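Local coordinates for protein citrate synthase (Sulfolobus solfataricus, PDB 1O7X) that belongs to the citrate synthase family and adopts that family's mainly helical fold, assembled here as a dimer of two identical chains, at residues 20-24 and 25-29; 45-48 and 49-53; 169-172 and 173-177. One frame throughout, in Å; residues are numbered along the deposited sequence.

Contact 1 (20-24 and 25-29); sequences FIDGE and KGILR
The Phe20 ring and the Arg29 guanidinium lie side by side with their planes only 16° apart, and Arg29 NH1 approaches Phe20 CE2 obliquely at 3.8 Å. One face of the guanidinium carries Ile27 CG2, set toward its rim, while Arg29 NE is hydrogen-bonded to Asn34 OD1, which helps to fix the group. Both side chains also reach the second subunit: the ring meets that of Tyr363 of the other chain, and Arg29 packs on Tyr368 of that chain. A reciprocal pair of backbone hydrogen bonds joins Phe20 and Arg29, as in a hydrogen-bonded antiparallel pair, the Arg29 N to Phe20 O distance being 2.9 Å.

The arrangement is a beta hairpin, its strands 19-22 and 27-30 antiparallel, with a G1 bulge where Gly26 and Ile27 both face Asp22. Asp22 O accepts Ile27 N at 3.0 Å and, weakly, Gly26 N; the positive phi of Gly26, 68°, suits glycine at this position. With CG anti to the backbone N (chi1 -173°), the Asp22 carboxylate leans over the turn, where OD1 receives Lys25 N at 3.2 Å from above the carboxylate plane. The extended Lys25 chain crosses it; its methylenes pass beside OD2, and the salt bridge from Lys25 NZ to Asp22 OD2 is long, at 3.9 Å. Asp22 also runs alongside Ile27, the two side chains pointing the same way, with Ile27 CD1 against Asp22 CB. The opposite face of the hairpin is apolar: Ile21 CG1 meets Leu28 CD1 at 3.5 Å, and both side chains pack on His183.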
ATOM      1  N   PHE A  20      23.559   3.153   7.495  1.00 37.34           N
ATOM      2  CA  PHE A  20      24.538   4.047   6.870  1.00 37.87           C
ATOM      3  C   PHE A  20      25.287   3.302   5.775  1.00 36.95           C
ATOM      4  O   PHE A  20      25.718   2.160   5.935  1.00 36.13           O
ATOM      5  CB  PHE A  20      25.431   4.658   7.953  1.00 39.61           C
ATOM      6  CG  PHE A  20      26.625   5.333   7.332  1.00 41.21           C
ATOM      7  CD1 PHE A  20      26.506   6.586   6.761  1.00 41.43           C
ATOM      8  CD2 PHE A  20      27.840   4.657   7.283  1.00 41.66           C
ATOM      9  CE1 PHE A  20      27.606   7.168   6.149  1.00 41.97           C
ATOM     10  CE2 PHE A  20      28.941   5.244   6.686  1.00 42.05           C
ATOM     11  CZ  PHE A  20      28.817   6.501   6.122  1.00 42.36           C
ATOM     12  N   ILE A  21      25.360   3.915   4.605  1.00 37.20           N
ATOM     13  CA  ILE A  21      25.992   3.328   3.441  1.00 37.78           C
ATOM     14  C   ILE A  21      27.070   4.254   2.902  1.00 38.84           C
ATOM     15  O   ILE A  21      26.850   5.447   2.892  1.00 38.79           O
ATOM     16  CB  ILE A  21      24.992   3.063   2.304  1.00 36.97           C
ATOM     17  CG1 ILE A  21      24.137   1.839   2.650  1.00 37.97           C
ATOM     18  CG2 ILE A  21      25.712   2.832   0.988  1.00 35.68           C
ATOM     19  CD1 ILE A  21      22.667   1.994   2.345  1.00 37.97           C
ATOM     20  N   ASP A  22      28.192   3.672   2.507  1.00 41.13           N
ATOM     21  CA  ASP A  22      29.288   4.435   1.909  1.00 43.71           C
ATOM     22  C   ASP A  22      29.540   3.783   0.550  1.00 44.56           C
ATOM     23  O   ASP A  22      30.002   2.647   0.591  1.00 44.73           O
ATOM     24  CB  ASP A  22      30.511   4.437   2.797  1.00 45.08           C
ATOM     25  CG  ASP A  22      31.625   5.347   2.319  1.00 46.04           C
ATOM     26  OD1 ASP A  22      31.847   5.474   1.101  1.00 45.73           O
ATOM     27  OD2 ASP A  22      32.273   5.925   3.219  1.00 47.44           O
ATOM     28  N   GLY A  23      29.117   4.359  -0.561  1.00 46.20           N
ATOM     29  CA  GLY A  23      29.191   3.691  -1.836  1.00 49.57           C
ATOM     30  C   GLY A  23      30.510   3.679  -2.584  1.00 52.27           C
ATOM     31  O   GLY A  23      30.623   3.058  -3.654  1.00 51.71           O
ATOM     32  N   GLU A  24      31.507   4.383  -2.059  1.00 54.32           N
ATOM     33  CA  GLU A  24      32.843   4.450  -2.613  1.00 55.67           C
ATOM     34  C   GLU A  24      33.720   3.397  -1.932  1.00 54.98           C
ATOM     35  O   GLU A  24      34.447   2.629  -2.533  1.00 55.24           O
ATOM     36  CB  GLU A  24      33.461   5.807  -2.291  1.00 58.12           C
ATOM     37  CG  GLU A  24      32.945   6.951  -3.126  1.00 61.39           C
ATOM     38  CD  GLU A  24      33.725   8.238  -2.942  1.00 63.34           C
ATOM     39  OE1 GLU A  24      34.689   8.300  -2.149  1.00 63.75           O
ATOM     40  OE2 GLU A  24      33.329   9.211  -3.633  1.00 65.20           O
ATOM     41  N   LYS A  25      33.586   3.353  -0.619  1.00 54.69           N
ATOM     42  CA  LYS A  25      34.322   2.449   0.230  1.00 54.94           C
ATOM     43  C   LYS A  25      33.621   1.111   0.401  1.00 54.31           C
ATOM     44  O   LYS A  25      34.198   0.155   0.931  1.00 55.25           O
ATOM     45  CB  LYS A  25      34.478   3.076   1.628  1.00 56.19           C
ATOM     46  CG  LYS A  25      34.979   4.516   1.580  1.00 57.87           C
ATOM     47  CD  LYS A  25      35.309   5.033   2.971  1.00 59.06           C
ATOM     48  CE  LYS A  25      35.319   6.556   3.016  1.00 59.78           C
ATOM     49  NZ  LYS A  25      35.861   7.034   4.324  1.00 60.38           N
ATOM     50  N   GLY A  26      32.348   1.050   0.027  1.00 52.48           N
ATOM     51  CA  GLY A  26      31.584  -0.179   0.216  1.00 50.13           C
ATOM     52  C   GLY A  26      31.364  -0.464   1.694  1.00 48.52           C
ATOM     53  O   GLY A  26      31.569  -1.602   2.109  1.00 49.09           O
ATOM     54  N   ILE A  27      30.934   0.509   2.487  1.00 46.54           N
ATOM     55  CA  ILE A  27      30.669   0.284   3.904  1.00 44.81           C
ATOM     56  C   ILE A  27      29.165   0.261   4.222  1.00 42.22           C
ATOM     57  O   ILE A  27      28.460   1.253   4.046  1.00 40.71           O
ATOM     58  CB  ILE A  27      31.280   1.366   4.818  1.00 45.26           C
ATOM     59  CG1 ILE A  27      32.650   1.825   4.332  1.00 46.39           C
ATOM     60  CG2 ILE A  27      31.392   0.894   6.259  1.00 45.24           C
ATOM     61  CD1 ILE A  27      32.999   3.226   4.819  1.00 47.98           C
ATOM     62  N   LEU A  28      28.680  -0.846   4.758  1.00 39.70           N
ATOM     63  CA  LEU A  28      27.287  -0.939   5.157  1.00 37.97           C
ATOM     64  C   LEU A  28      27.183  -1.111   6.662  1.00 37.26           C
ATOM     65  O   LEU A  28      27.622  -2.129   7.214  1.00 38.24           O
ATOM     66  CB  LEU A  28      26.560  -2.086   4.441  1.00 37.55           C
ATOM     67  CG  LEU A  28      25.110  -2.323   4.878  1.00 37.36           C
ATOM     68  CD1 LEU A  28      24.210  -1.145   4.537  1.00 36.96           C
ATOM     69  CD2 LEU A  28      24.560  -3.596   4.248  1.00 38.59           C
ATOM     70  N   ARG A  29      26.613  -0.145   7.375  1.00 36.62           N
ATOM     71  CA  ARG A  29      26.487  -0.346   8.826  1.00 36.74           C
ATOM     72  C   ARG A  29      25.052  -0.121   9.279  1.00 35.46           C
ATOM     73  O   ARG A  29      24.288   0.663   8.718  1.00 35.99           O
ATOM     74  CB  ARG A  29      27.403   0.554   9.633  1.00 39.24           C
ATOM     75  CG  ARG A  29      28.750   0.979   9.078  1.00 41.07           C
ATOM     76  CD  ARG A  29      29.670   1.398  10.214  1.00 42.86           C
ATOM     77  NE  ARG A  29      31.067   1.389   9.811  1.00 44.26           N
ATOM     78  CZ  ARG A  29      31.720   2.486   9.440  1.00 45.47           C
ATOM     79  NH1 ARG A  29      31.125   3.672   9.419  1.00 45.65           N
ATOM     80  NH2 ARG A  29      32.996   2.366   9.095  1.00 46.03           N
TER

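Contact 2 (45-48 and 49-53); sequences EETI and YLMLY
Within helix 44-53, residues 45-48 and 49-53 form a largely buried local contact, one helical turn set against the next in the mainly helical citrate synthase fold. Four successive i to i+4 backbone bonds build it, from Tyr49 N to Glu45 O (3.1 Å) through to Leu52 N to Ile48 O (3.0 Å), and Tyr53 N extends the series by bonding to Tyr49 O.

On one flank Thr47 and Met51 lie alongside each other, with Thr47 CG2 4.0 Å from Met51 CG. With Thr47 OG1 beside the backbone N (chi1 -53°), methyl CG2 is left anti to that N and faces along the helix, while OG1 bonds back to Ser43 O. Met51 CG also passes close to Thr47 O before the chain bends at chi2 and chi3. A second flank pairs Ile48 with Leu52, Ile48 CG2 meeting Leu52 CD1 at 4.1 Å. Farther along, the rings of Tyr49 and Tyr53 overlap near their rims: Tyr53 CD1 lies 3.6 Å above the Tyr49 ring plane.

Different helices receive these flanks. Thr47 and Met51 both pack on Leu340 of helix 330-352, whereas Ile48 reaches Ile124 of helix 116-138 and Leu52 reaches both helices, at Ala120 and Ala344. Tyr49 is directed to Glu61 and Leu65 of helix 59-70, and Arg31, just beyond strand 27-30, bonds to the carbonyls of Leu50 and Met51.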
ATOM      1  N   GLU A  45      18.066 -12.338  15.562  1.00 44.46           N
ATOM      2  CA  GLU A  45      17.433 -11.884  16.783  1.00 44.29           C
ATOM      3  C   GLU A  45      18.133 -10.677  17.402  1.00 45.09           C
ATOM      4  O   GLU A  45      17.507  -9.723  17.887  1.00 45.85           O
ATOM      5  CB  GLU A  45      17.418 -13.032  17.801  1.00 42.45           C
ATOM      6  CG  GLU A  45      16.397 -14.114  17.539  1.00 41.64           C
ATOM      7  CD  GLU A  45      16.938 -15.325  16.817  1.00 41.20           C
ATOM      8  OE1 GLU A  45      18.004 -15.200  16.182  1.00 41.09           O
ATOM      9  OE2 GLU A  45      16.328 -16.413  16.875  1.00 40.63           O
ATOM     10  N   GLU A  46      19.461 -10.677  17.384  1.00 45.70           N
ATOM     11  CA  GLU A  46      20.243  -9.596  17.950  1.00 47.04           C
ATOM     12  C   GLU A  46      20.070  -8.362  17.071  1.00 46.16           C
ATOM     13  O   GLU A  46      20.002  -7.245  17.566  1.00 45.95           O
ATOM     14  CB  GLU A  46      21.719  -9.986  18.100  1.00 49.15           C
ATOM     15  CG  GLU A  46      22.522  -8.879  18.804  1.00 50.95           C
ATOM     16  CD  GLU A  46      24.015  -9.111  18.749  1.00 51.31           C
ATOM     17  OE1 GLU A  46      24.504  -9.397  17.644  1.00 51.82           O
ATOM     18  OE2 GLU A  46      24.704  -9.038  19.784  1.00 52.34           O
ATOM     19  N   THR A  47      19.932  -8.574  15.762  1.00 45.14           N
ATOM     20  CA  THR A  47      19.678  -7.495  14.814  1.00 42.70           C
ATOM     21  C   THR A  47      18.261  -6.962  14.995  1.00 41.04           C
ATOM     22  O   THR A  47      17.987  -5.766  14.783  1.00 41.55           O
ATOM     23  CB  THR A  47      19.915  -7.948  13.366  1.00 42.04           C
ATOM     24  OG1 THR A  47      21.221  -8.518  13.258  1.00 41.01           O
ATOM     25  CG2 THR A  47      19.805  -6.761  12.422  1.00 41.76           C
ATOM     26  N   ILE A  48      17.337  -7.825  15.412  1.00 38.45           N
ATOM     27  CA  ILE A  48      15.987  -7.324  15.668  1.00 37.72           C
ATOM     28  C   ILE A  48      16.104  -6.347  16.838  1.00 38.19           C
ATOM     29  O   ILE A  48      15.857  -5.158  16.641  1.00 39.16           O
ATOM     30  CB  ILE A  48      14.989  -8.427  15.974  1.00 36.67           C
ATOM     31  CG1 ILE A  48      14.787  -9.303  14.737  1.00 35.58           C
ATOM     32  CG2 ILE A  48      13.677  -7.818  16.422  1.00 36.71           C
ATOM     33  CD1 ILE A  48      14.135 -10.615  15.085  1.00 34.83           C
ATOM     34  N   TYR A  49      16.621  -6.804  17.971  1.00 38.40           N
ATOM     35  CA  TYR A  49      16.833  -5.976  19.144  1.00 38.28           C
ATOM     36  C   TYR A  49      17.514  -4.641  18.865  1.00 37.55           C
ATOM     37  O   TYR A  49      17.035  -3.612  19.352  1.00 37.67           O
ATOM     38  CB  TYR A  49      17.664  -6.725  20.236  1.00 38.92           C
ATOM     39  CG  TYR A  49      17.554  -5.960  21.547  1.00 38.63           C
ATOM     40  CD1 TYR A  49      16.611  -6.291  22.505  1.00 38.21           C
ATOM     41  CD2 TYR A  49      18.394  -4.881  21.796  1.00 39.11           C
ATOM     42  CE1 TYR A  49      16.515  -5.573  23.682  1.00 38.29           C
ATOM     43  CE2 TYR A  49      18.305  -4.151  22.967  1.00 39.05           C
ATOM     44  CZ  TYR A  49      17.359  -4.514  23.901  1.00 38.95           C
ATOM     45  OH  TYR A  49      17.269  -3.776  25.056  1.00 40.56           O
ATOM     46  N   LEU A  50      18.639  -4.632  18.172  1.00 36.18           N
ATOM     47  CA  LEU A  50      19.401  -3.443  17.843  1.00 36.08           C
ATOM     48  C   LEU A  50      18.638  -2.444  16.985  1.00 36.56           C
ATOM     49  O   LEU A  50      18.643  -1.218  17.116  1.00 36.70           O
ATOM     50  CB  LEU A  50      20.687  -3.893  17.116  1.00 35.30           C
ATOM     51  CG  LEU A  50      21.578  -2.813  16.515  1.00 35.25           C
ATOM     52  CD1 LEU A  50      21.975  -1.803  17.582  1.00 35.16           C
ATOM     53  CD2 LEU A  50      22.829  -3.349  15.827  1.00 34.77           C
ATOM     54  N   MET A  51      17.973  -2.990  15.963  1.00 36.89           N
ATOM     55  CA  MET A  51      17.229  -2.133  15.038  1.00 35.93           C
ATOM     56  C   MET A  51      16.109  -1.460  15.821  1.00 35.55           C
ATOM     57  O   MET A  51      15.989  -0.241  15.783  1.00 34.68           O
ATOM     58  CB  MET A  51      16.799  -2.986  13.850  1.00 34.87           C
ATOM     59  CG  MET A  51      17.935  -3.226  12.866  1.00 33.07           C
ATOM     60  SD  MET A  51      18.521  -1.711  12.116  1.00 32.90           S
ATOM     61  CE  MET A  51      18.766  -2.157  10.414  1.00 32.36           C
ATOM     62  N   LEU A  52      15.340  -2.222  16.593  1.00 35.12           N
ATOM     63  CA  LEU A  52      14.233  -1.687  17.342  1.00 36.34           C
ATOM     64  C   LEU A  52      14.557  -0.919  18.606  1.00 38.89           C
ATOM     65  O   LEU A  52      13.951   0.138  18.835  1.00 39.15           O
ATOM     66  CB  LEU A  52      13.251  -2.824  17.638  1.00 35.64           C
ATOM     67  CG  LEU A  52      12.582  -3.512  16.438  1.00 34.96           C
ATOM     68  CD1 LEU A  52      11.478  -4.429  16.969  1.00 33.67           C
ATOM     69  CD2 LEU A  52      12.069  -2.550  15.386  1.00 32.45           C
ATOM     70  N   TYR A  53      15.420  -1.424  19.483  1.00 41.32           N
ATOM     71  CA  TYR A  53      15.698  -0.742  20.740  1.00 43.30           C
ATOM     72  C   TYR A  53      16.876   0.222  20.674  1.00 45.23           C
ATOM     73  O   TYR A  53      17.089   0.927  21.668  1.00 46.08           O
ATOM     74  CB  TYR A  53      15.908  -1.730  21.887  1.00 42.48           C
ATOM     75  CG  TYR A  53      14.677  -2.536  22.208  1.00 42.54           C
ATOM     76  CD1 TYR A  53      14.314  -3.628  21.442  1.00 43.56           C
ATOM     77  CD2 TYR A  53      13.869  -2.207  23.282  1.00 42.66           C
ATOM     78  CE1 TYR A  53      13.180  -4.371  21.741  1.00 44.18           C
ATOM     79  CE2 TYR A  53      12.739  -2.926  23.590  1.00 43.10           C
ATOM     80  CZ  TYR A  53      12.402  -4.011  22.820  1.00 44.30           C
ATOM     81  OH  TYR A  53      11.272  -4.744  23.123  1.00 45.95           O
TER

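Contact 3 (169-172 and 173-177); sequences EINA and MDKAL
Backbone hydrogen bonds carry most of the contact between residues 169-172 and 173-177, consecutive turns of helix 167-180. Met173 N meets Glu169 O at 2.9 Å, the first of four i to i+4 bonds that end with Ala176 N on Ala172 O. Lys175 N gives its stronger bond to Asn171 O, at 2.9 Å, and a weak one to Ala172 O.

Among the side chains, Asn171 and Lys175 cross obliquely, Asn171 OD1 lying beside the lysine CE rather than bonding its amine. The asparagine amide stands anti to the backbone N (chi1 -171°), and a bend at chi2 (-45°) curls the lysine chain past it.

Ionic and polar contacts direct the end of that chain. Lys175 NZ forms a salt bridge with Asp174 OD1 at 2.8 Å, arriving nearly along the C-O axis of the carboxylate, and a further bond to Gly42 O. Asp174 OD2 takes Tyr44 N, so that the buried carboxylate has a partner on each oxygen. At the start of the stretch, Glu169 OE2 forms a separate salt bridge with Arg281, and OE1 accepts Thr166 N.

Apolar packing surrounds the helix on several sides. Met173 rests on Leu157 of helix 152-161 and Leu323 of helix 316-323; Ala172 touches Val319 of the latter and Leu278 of helix 266-279, and the Lys175 chain lies against Leu274 of that same helix.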
ATOM      1  N   GLU A 169      22.799 -24.784   7.405  1.00 47.71           N
ATOM      2  CA  GLU A 169      21.511 -24.291   6.961  1.00 45.86           C
ATOM      3  C   GLU A 169      20.946 -23.207   7.872  1.00 45.56           C
ATOM      4  O   GLU A 169      20.793 -22.042   7.458  1.00 45.83           O
ATOM      5  CB  GLU A 169      20.527 -25.466   6.906  1.00 44.56           C
ATOM      6  CG  GLU A 169      20.989 -26.522   5.915  1.00 43.38           C
ATOM      7  CD  GLU A 169      19.962 -27.608   5.703  1.00 42.38           C
ATOM      8  OE1 GLU A 169      19.310 -28.061   6.658  1.00 41.32           O
ATOM      9  OE2 GLU A 169      19.801 -28.021   4.542  1.00 42.50           O
ATOM     10  N   ILE A 170      20.787 -23.520   9.164  1.00 43.61           N
ATOM     11  CA  ILE A 170      20.281 -22.556  10.127  1.00 42.07           C
ATOM     12  C   ILE A 170      21.100 -21.282  10.081  1.00 42.35           C
ATOM     13  O   ILE A 170      20.574 -20.189  10.236  1.00 44.00           O
ATOM     14  CB  ILE A 170      20.291 -23.061  11.578  1.00 40.94           C
ATOM     15  CG1 ILE A 170      19.431 -24.316  11.664  1.00 39.59           C
ATOM     16  CG2 ILE A 170      19.841 -21.975  12.551  1.00 40.14           C
ATOM     17  CD1 ILE A 170      19.287 -24.876  13.047  1.00 38.90           C
ATOM     18  N   ASN A 171      22.401 -21.433   9.940  1.00 42.34           N
ATOM     19  CA  ASN A 171      23.320 -20.327   9.856  1.00 42.01           C
ATOM     20  C   ASN A 171      23.109 -19.498   8.598  1.00 41.56           C
ATOM     21  O   ASN A 171      23.173 -18.264   8.641  1.00 41.10           O
ATOM     22  CB  ASN A 171      24.737 -20.926   9.839  1.00 43.44           C
ATOM     23  CG  ASN A 171      25.724 -19.780   9.967  1.00 45.88           C
ATOM     24  OD1 ASN A 171      25.802 -19.225  11.071  1.00 47.56           O
ATOM     25  ND2 ASN A 171      26.405 -19.450   8.878  1.00 45.99           N
ATOM     26  N   ALA A 172      22.926 -20.179   7.463  1.00 40.84           N
ATOM     27  CA  ALA A 172      22.784 -19.459   6.190  1.00 41.36           C
ATOM     28  C   ALA A 172      21.465 -18.694   6.190  1.00 41.28           C
ATOM     29  O   ALA A 172      21.481 -17.494   5.901  1.00 40.76           O
ATOM     30  CB  ALA A 172      23.011 -20.369   5.008  1.00 40.60           C
ATOM     31  N   MET A 173      20.366 -19.308   6.612  1.00 41.54           N
ATOM     32  CA  MET A 173      19.101 -18.602   6.708  1.00 42.21           C
ATOM     33  C   MET A 173      19.240 -17.397   7.643  1.00 42.36           C
ATOM     34  O   MET A 173      18.907 -16.277   7.236  1.00 43.22           O
ATOM     35  CB  MET A 173      17.945 -19.475   7.212  1.00 42.77           C
ATOM     36  CG  MET A 173      16.593 -18.786   6.965  1.00 43.62           C
ATOM     37  SD  MET A 173      16.411 -18.412   5.209  1.00 45.32           S
ATOM     38  CE  MET A 173      15.951 -16.694   5.190  1.00 45.37           C
ATOM     39  N   ASP A 174      19.697 -17.613   8.869  1.00 41.28           N
ATOM     40  CA  ASP A 174      19.897 -16.580   9.867  1.00 40.56           C
ATOM     41  C   ASP A 174      20.794 -15.429   9.431  1.00 39.53           C
ATOM     42  O   ASP A 174      20.546 -14.285   9.830  1.00 38.41           O
ATOM     43  CB  ASP A 174      20.450 -17.211  11.156  1.00 41.32           C
ATOM     44  CG  ASP A 174      20.877 -16.188  12.200  1.00 42.39           C
ATOM     45  OD1 ASP A 174      22.102 -15.928  12.321  1.00 42.03           O
ATOM     46  OD2 ASP A 174      19.982 -15.625  12.882  1.00 42.68           O
ATOM     47  N   LYS A 175      21.839 -15.667   8.645  1.00 39.56           N
ATOM     48  CA  LYS A 175      22.722 -14.585   8.202  1.00 39.91           C
ATOM     49  C   LYS A 175      22.078 -13.788   7.063  1.00 38.35           C
ATOM     50  O   LYS A 175      22.224 -12.569   6.948  1.00 37.28           O
ATOM     51  CB  LYS A 175      24.103 -15.069   7.757  1.00 40.68           C
ATOM     52  CG  LYS A 175      24.897 -15.824   8.791  1.00 41.10           C
ATOM     53  CD  LYS A 175      24.863 -15.166  10.156  1.00 41.35           C
ATOM     54  CE  LYS A 175      25.322 -16.183  11.195  1.00 41.78           C
ATOM     55  NZ  LYS A 175      24.848 -15.771  12.549  1.00 43.25           N
ATOM     56  N   ALA A 176      21.307 -14.540   6.266  1.00 36.29           N
ATOM     57  CA  ALA A 176      20.534 -13.974   5.178  1.00 33.97           C
ATOM     58  C   ALA A 176      19.625 -12.854   5.707  1.00 32.32           C
ATOM     59  O   ALA A 176      19.580 -11.780   5.117  1.00 30.64           O
ATOM     60  CB  ALA A 176      19.670 -15.042   4.528  1.00 33.76           C
ATOM     61  N   LEU A 177      18.953 -13.143   6.810  1.00 31.19           N
ATOM     62  CA  LEU A 177      18.025 -12.249   7.466  1.00 31.99           C
ATOM     63  C   LEU A 177      18.683 -10.957   7.917  1.00 34.82           C
ATOM     64  O   LEU A 177      18.155  -9.866   7.645  1.00 35.49           O
ATOM     65  CB  LEU A 177      17.303 -12.943   8.619  1.00 30.77           C
ATOM     66  CG  LEU A 177      16.440 -14.169   8.278  1.00 29.60           C
ATOM     67  CD1 LEU A 177      15.958 -14.867   9.533  1.00 28.72           C
ATOM     68  CD2 LEU A 177      15.264 -13.781   7.398  1.00 28.31           C
TER

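In the fold
From the N terminus the three contacts come in series, and none nests within or crosses another. Contact 1 closes the tight turn joining strands 19-22 and 27-30 at the surface, where the second subunit comes within reach. Contacts 2 and 3 close no loop beyond single helical turns, in helices 44-53 and 167-180. The centres of contacts 1 and 2 are about 20 Å apart. Those of contacts 1 and 3 are about 22 Å apart, and contact 1 touches neither. Contacts 2 and 3 meet where Glu45 OE1 comes 3.9 Å from Asp174 OD2, a like-charged approach; the bond from Tyr44 N, at the start of helix 44-53, to Asp174 OD2 joins the two helices there.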